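Sugar ABC transporter, periplasmic sugar-binding protein (Caulobacter crescentus, PDB 4IRX) binds myo-inositol as a periplasmic binding protein and probably delivers it to an ABC transporter for nutrient uptake. Local coordinates at residues Asp83-Glu87 with Gln88-Val92; Ala216-Ser220 with Ala221-Val225. All blocks are in the same frame, centred on the assembly; numbering follows the deposited sequence.

Contact 1 of 2, residues Asp83-Glu87 with Gln88-Val92; sequences DDLVE and QGVAV
Leu-85 and Val-90 face each other across a Schellman motif, the turn that ends helix 79-87 and starts the chain toward strand 91-95 in a beta-alpha-beta unit. The amide of Val-90 reaches back to Leu-85 O (2.8 Å, N-H...O angle 158°), while the amide of Gly-89, bridging fewer residues, meets Val-86 O at 2.8 Å. Gly-89 suits the turn because its positive phi would press a side chain against the carbonyl oxygen of Gln-88. The motif commonly pairs an apolar residue in the last turn with one just past the glycine, and Leu-85 and Val-90 fill these places. With chi1 at -180° Val-90 turns CG1 toward the leucine, where it lies 3.9 Å from CD2 of Leu-85 in one of that leucine's two conformers. Leu-85 CB touches Val-92 CG2 at 3.8 Å, so the leucine also packs on the start of strand 91-95. Around this pair, Val-68 of strand 67-70 and Ala-61 of helix 50-62 complete the apolar layer, a place for branched aliphatic chains. Farther up the helix, the carboxylate of Asp-83 accepts from the backbone amides of Lys-103 and Thr-104, which ties the helix to a neighbouring loop. On the solvent side Gln-88, a long polar residue fit for solvent, lays its extended chain back along the last turn, its amide plane 46° from the carboxylate plane of Asp-84. Its backbone N donates to Asp-84 O at 3.1 Å, and a CA-H...O contact runs from Val-86 CA to Val-90 O, 3.4 Å away.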
loop_
_atom_site.group_PDB
_atom_site.type_symbol
_atom_site.label_atom_id
_atom_site.label_comp_id
_atom_site.label_asym_id
_atom_site.label_seq_id
_atom_site.Cartn_x
_atom_site.Cartn_y
_atom_site.Cartn_z
ATOM N N ASP A 83 -12.183 15.404 9.956
ATOM C CA ASP A 83 -12.735 16.144 11.088
ATOM C C ASP A 83 -14.099 16.745 10.752
ATOM O O ASP A 83 -15.017 16.698 11.577
ATOM C CB ASP A 83 -11.786 17.279 11.505
ATOM C CG ASP A 83 -10.625 16.804 12.350
ATOM O OD1 ASP A 83 -10.633 15.659 12.827
ATOM O OD2 ASP A 83 -9.685 17.598 12.558
ATOM N N ASP A 84 -14.241 17.304 9.556
ATOM C CA ASP A 84 -15.502 17.904 9.153
ATOM C C ASP A 84 -16.600 16.857 9.061
ATOM O O ASP A 84 -17.716 17.076 9.546
ATOM C CB ASP A 84 -15.340 18.627 7.820
ATOM C CG ASP A 84 -16.588 19.378 7.410
ATOM O OD1 ASP A 84 -17.319 19.851 8.307
ATOM O OD2 ASP A 84 -16.830 19.501 6.188
ATOM N N LEU A 85 -16.282 15.713 8.457
ATOM C CA LEU A 85 -17.259 14.640 8.346
ATOM C C LEU A 85 -17.709 14.155 9.728
ATOM O O LEU A 85 -18.921 13.996 9.966
ATOM C CB LEU A 85 -16.733 13.480 7.478
ATOM C CG LEU A 85 -17.335 13.436 6.072
ATOM C CD1 LEU A 85 -16.961 14.662 5.256
ATOM C CD2 LEU A 85 -16.915 12.166 5.325
ATOM N N VAL A 86 -16.762 13.949 10.638
ATOM C CA VAL A 86 -17.101 13.508 12.000
ATOM C C VAL A 86 -18.000 14.515 12.728
ATOM O O VAL A 86 -19.004 14.136 13.346
ATOM C CB VAL A 86 -15.840 13.120 12.826
ATOM C CG1 VAL A 86 -16.142 13.074 14.318
ATOM C CG2 VAL A 86 -15.286 11.778 12.341
ATOM N N GLU A 87 -17.674 15.793 12.596
ATOM C CA GLU A 87 -18.484 16.853 13.187
ATOM C C GLU A 87 -19.925 16.889 12.655
ATOM O O GLU A 87 -20.841 17.292 13.376
ATOM C CB GLU A 87 -17.763 18.201 13.037
ATOM C CG GLU A 87 -16.544 18.280 13.951
ATOM C CD GLU A 87 -15.648 19.481 13.694
ATOM O OE1 GLU A 87 -16.004 20.349 12.862
ATOM O OE2 GLU A 87 -14.574 19.548 14.335
ATOM N N GLN A 88 -20.124 16.439 11.415
ATOM C CA GLN A 88 -21.449 16.326 10.813
ATOM C C GLN A 88 -22.130 15.012 11.176
ATOM O O GLN A 88 -23.231 14.742 10.698
ATOM C CB GLN A 88 -21.351 16.314 9.295
ATOM C CG GLN A 88 -20.829 17.547 8.662
ATOM C CD GLN A 88 -20.828 17.398 7.171
ATOM O OE1 GLN A 88 -21.852 17.060 6.578
ATOM N NE2 GLN A 88 -19.672 17.604 6.552
ATOM N N GLY A 89 -21.465 14.170 11.959
ATOM C CA GLY A 89 -22.045 12.887 12.324
ATOM C C GLY A 89 -21.824 11.774 11.305
ATOM O O GLY A 89 -22.567 10.795 11.281
ATOM N N VAL A 90 -20.816 11.924 10.447
ATOM C CA VAL A 90 -20.442 10.844 9.527
ATOM C C VAL A 90 -19.237 10.136 10.101
ATOM O O VAL A 90 -18.204 10.776 10.376
ATOM C CB VAL A 90 -20.095 11.401 8.155
ATOM C CG1 VAL A 90 -19.709 10.259 7.179
ATOM C CG2 VAL A 90 -21.263 12.206 7.602
ATOM N N ALA A 91 -19.363 8.830 10.313
ATOM C CA ALA A 91 -18.231 8.051 10.826
ATOM C C ALA A 91 -17.229 7.813 9.694
ATOM O O ALA A 91 -17.601 7.543 8.549
ATOM C CB ALA A 91 -18.695 6.742 11.412
ATOM N N VAL A 92 -15.959 7.946 10.029
ATOM C CA VAL A 92 -14.871 7.750 9.084
ATOM C C VAL A 92 -13.916 6.666 9.569
ATOM O O VAL A 92 -13.480 6.653 10.736
ATOM C CB VAL A 92 -14.091 9.072 8.876
ATOM C CG1 VAL A 92 -12.904 8.890 7.891
ATOM C CG2 VAL A 92 -15.030 10.185 8.385
#

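Contact 2 of 2, residues Ala216-Ser220 with Ala221-Val225; sequences AGLDS and AKVKV
Asp-219 O grips two amides, Lys-222 N at 2.8 Å from above the carbonyl plane and Val-223 N at 2.9 Å, nearly in line with the C=O bond. They close a tight turn that follows a Schellman motif at Gly-217 and leads from helix 203-215 into strand 224-226, an outermost strand of a parallel sheet. The Asp-219 side chain holds the turn at a second point: with CG opposite the backbone N (chi1 -175°), OD1 faces the amide of Ala-221 in a weak Asx-turn bond of 3.3 Å. A short acidic residue suits this exposed place. Beside the turn Leu-218 and Val-223 meet obliquely, Leu-218 CD1 coming 4.2 Å from Val-223 CG2, and both residues also lie on Val-213 of the helix, so aliphatic chains suit them. Lys-224 runs its aliphatic part past Ser-220 O, and a bend at its last torsion (chi4 -64°) turns NZ back to Ala-221 O at 2.8 Å. A methionine there would probably leave Ala-221 O without its ammonium donor and let the end of the side chain turn more freely. On the strand side, a water accepts from Val-225 N at 2.9 Å and donates to Ser-220 O at 3.2 Å.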
loop_
_atom_site.group_PDB
_atom_site.type_symbol
_atom_site.label_atom_id
_atom_site.label_comp_id
_atom_site.label_asym_id
_atom_site.label_seq_id
_atom_site.Cartn_x
_atom_site.Cartn_y
_atom_site.Cartn_z
ATOM N N ALA A 216 19.548 -2.877 -18.476
ATOM C CA ALA A 216 20.935 -2.463 -18.234
ATOM C C ALA A 216 21.932 -3.581 -18.469
ATOM O O ALA A 216 23.141 -3.386 -18.303
ATOM C CB ALA A 216 21.092 -1.885 -16.816
ATOM N N GLY A 217 21.443 -4.747 -18.865
ATOM C CA GLY A 217 22.324 -5.869 -19.111
ATOM C C GLY A 217 22.830 -6.465 -17.818
ATOM O O GLY A 217 23.839 -7.177 -17.814
ATOM N N LEU A 218 22.117 -6.216 -16.721
ATOM C CA LEU A 218 22.557 -6.738 -15.428
ATOM C C LEU A 218 21.865 -8.040 -15.097
ATOM O O LEU A 218 20.824 -8.386 -15.670
ATOM C CB LEU A 218 22.341 -5.716 -14.293
ATOM C CG LEU A 218 23.119 -4.407 -14.409
ATOM C CD1 LEU A 218 22.562 -3.335 -13.470
ATOM C CD2 LEU A 218 24.602 -4.639 -14.116
ATOM N N ASP A 219 22.434 -8.738 -14.125
ATOM C CA ASP A 219 21.961 -10.051 -13.736
ATOM C C ASP A 219 21.083 -10.016 -12.487
ATOM O O ASP A 219 21.513 -9.575 -11.428
ATOM C CB ASP A 219 23.163 -10.982 -13.576
ATOM C CG ASP A 219 22.771 -12.403 -13.286
ATOM O OD1 ASP A 219 21.575 -12.740 -13.421
ATOM O OD2 ASP A 219 23.678 -13.186 -12.939
ATOM N N SER A 220 19.855 -10.502 -12.614
ATOM C CA SER A 220 18.901 -10.401 -11.514
ATOM C C SER A 220 19.324 -11.207 -10.284
ATOM O O SER A 220 18.791 -11.007 -9.185
ATOM C CB SER A 220 17.489 -10.793 -11.970
ATOM O OG SER A 220 17.425 -12.175 -12.274
ATOM N N ALA A 221 20.296 -12.093 -10.460
ATOM C CA ALA A 221 20.896 -12.811 -9.344
ATOM C C ALA A 221 21.876 -11.938 -8.531
ATOM O O ALA A 221 22.045 -12.140 -7.329
ATOM C CB ALA A 221 21.602 -14.057 -9.857
ATOM N N LYS A 222 22.512 -10.969 -9.192
ATOM C CA LYS A 222 23.497 -10.086 -8.555
ATOM C C LYS A 222 22.896 -8.750 -8.113
ATOM O O LYS A 222 23.369 -8.116 -7.165
ATOM C CB LYS A 222 24.682 -9.856 -9.490
ATOM C CG LYS A 222 25.591 -11.082 -9.606
ATOM C CD LYS A 222 26.852 -10.773 -10.409
ATOM C CE LYS A 222 27.860 -9.984 -9.581
ATOM N NZ LYS A 222 28.523 -10.857 -8.564
ATOM N N VAL A 223 21.881 -8.306 -8.841
ATOM C CA VAL A 223 21.138 -7.100 -8.474
ATOM C C VAL A 223 19.748 -7.613 -8.143
ATOM O O VAL A 223 18.941 -7.865 -9.031
ATOM C CB VAL A 223 21.093 -6.083 -9.625
ATOM C CG1 VAL A 223 20.341 -4.804 -9.205
ATOM C CG2 VAL A 223 22.508 -5.772 -10.089
ATOM N N LYS A 224 19.471 -7.751 -6.849
ATOM C CA LYS A 224 18.255 -8.379 -6.366
ATOM C C LYS A 224 17.144 -7.385 -6.118
ATOM O O LYS A 224 17.365 -6.334 -5.523
ATOM C CB LYS A 224 18.551 -9.136 -5.084
ATOM C CG LYS A 224 19.558 -10.244 -5.284
ATOM C CD LYS A 224 19.692 -11.097 -4.050
ATOM C CE LYS A 224 20.723 -12.210 -4.267
ATOM N NZ LYS A 224 20.312 -13.182 -5.321
ATOM N N VAL A 225 15.933 -7.763 -6.507
ATOM C CA VAL A 225 14.785 -6.881 -6.356
ATOM C C VAL A 225 13.787 -7.483 -5.377
ATOM O O VAL A 225 13.449 -8.656 -5.479
ATOM C CB VAL A 225 14.088 -6.645 -7.734
ATOM C CG1 VAL A 225 12.783 -5.890 -7.586
ATOM C CG2 VAL A 225 15.029 -5.904 -8.697
HETATM O O HOH W 1 15.913 -9.970 -8.380
#

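Contacts 1 and 2 do the same job in different parts of the chain: each turns the path from the end of a helix into a parallel strand, with a glycine of positive phi at the helix end. They lie on opposite sides of the chain's centre, each about 25 Å from it, with their own centres 49 Å apart and nearest atoms about 33 Å apart. Neither touches the myo-inositol directly. The strands they start lead toward it, however: strand 91-95 runs on to Asp-96 and Arg-97, and strand 224-226 is soon followed by Asp-229, all three of which line the ligand pocket.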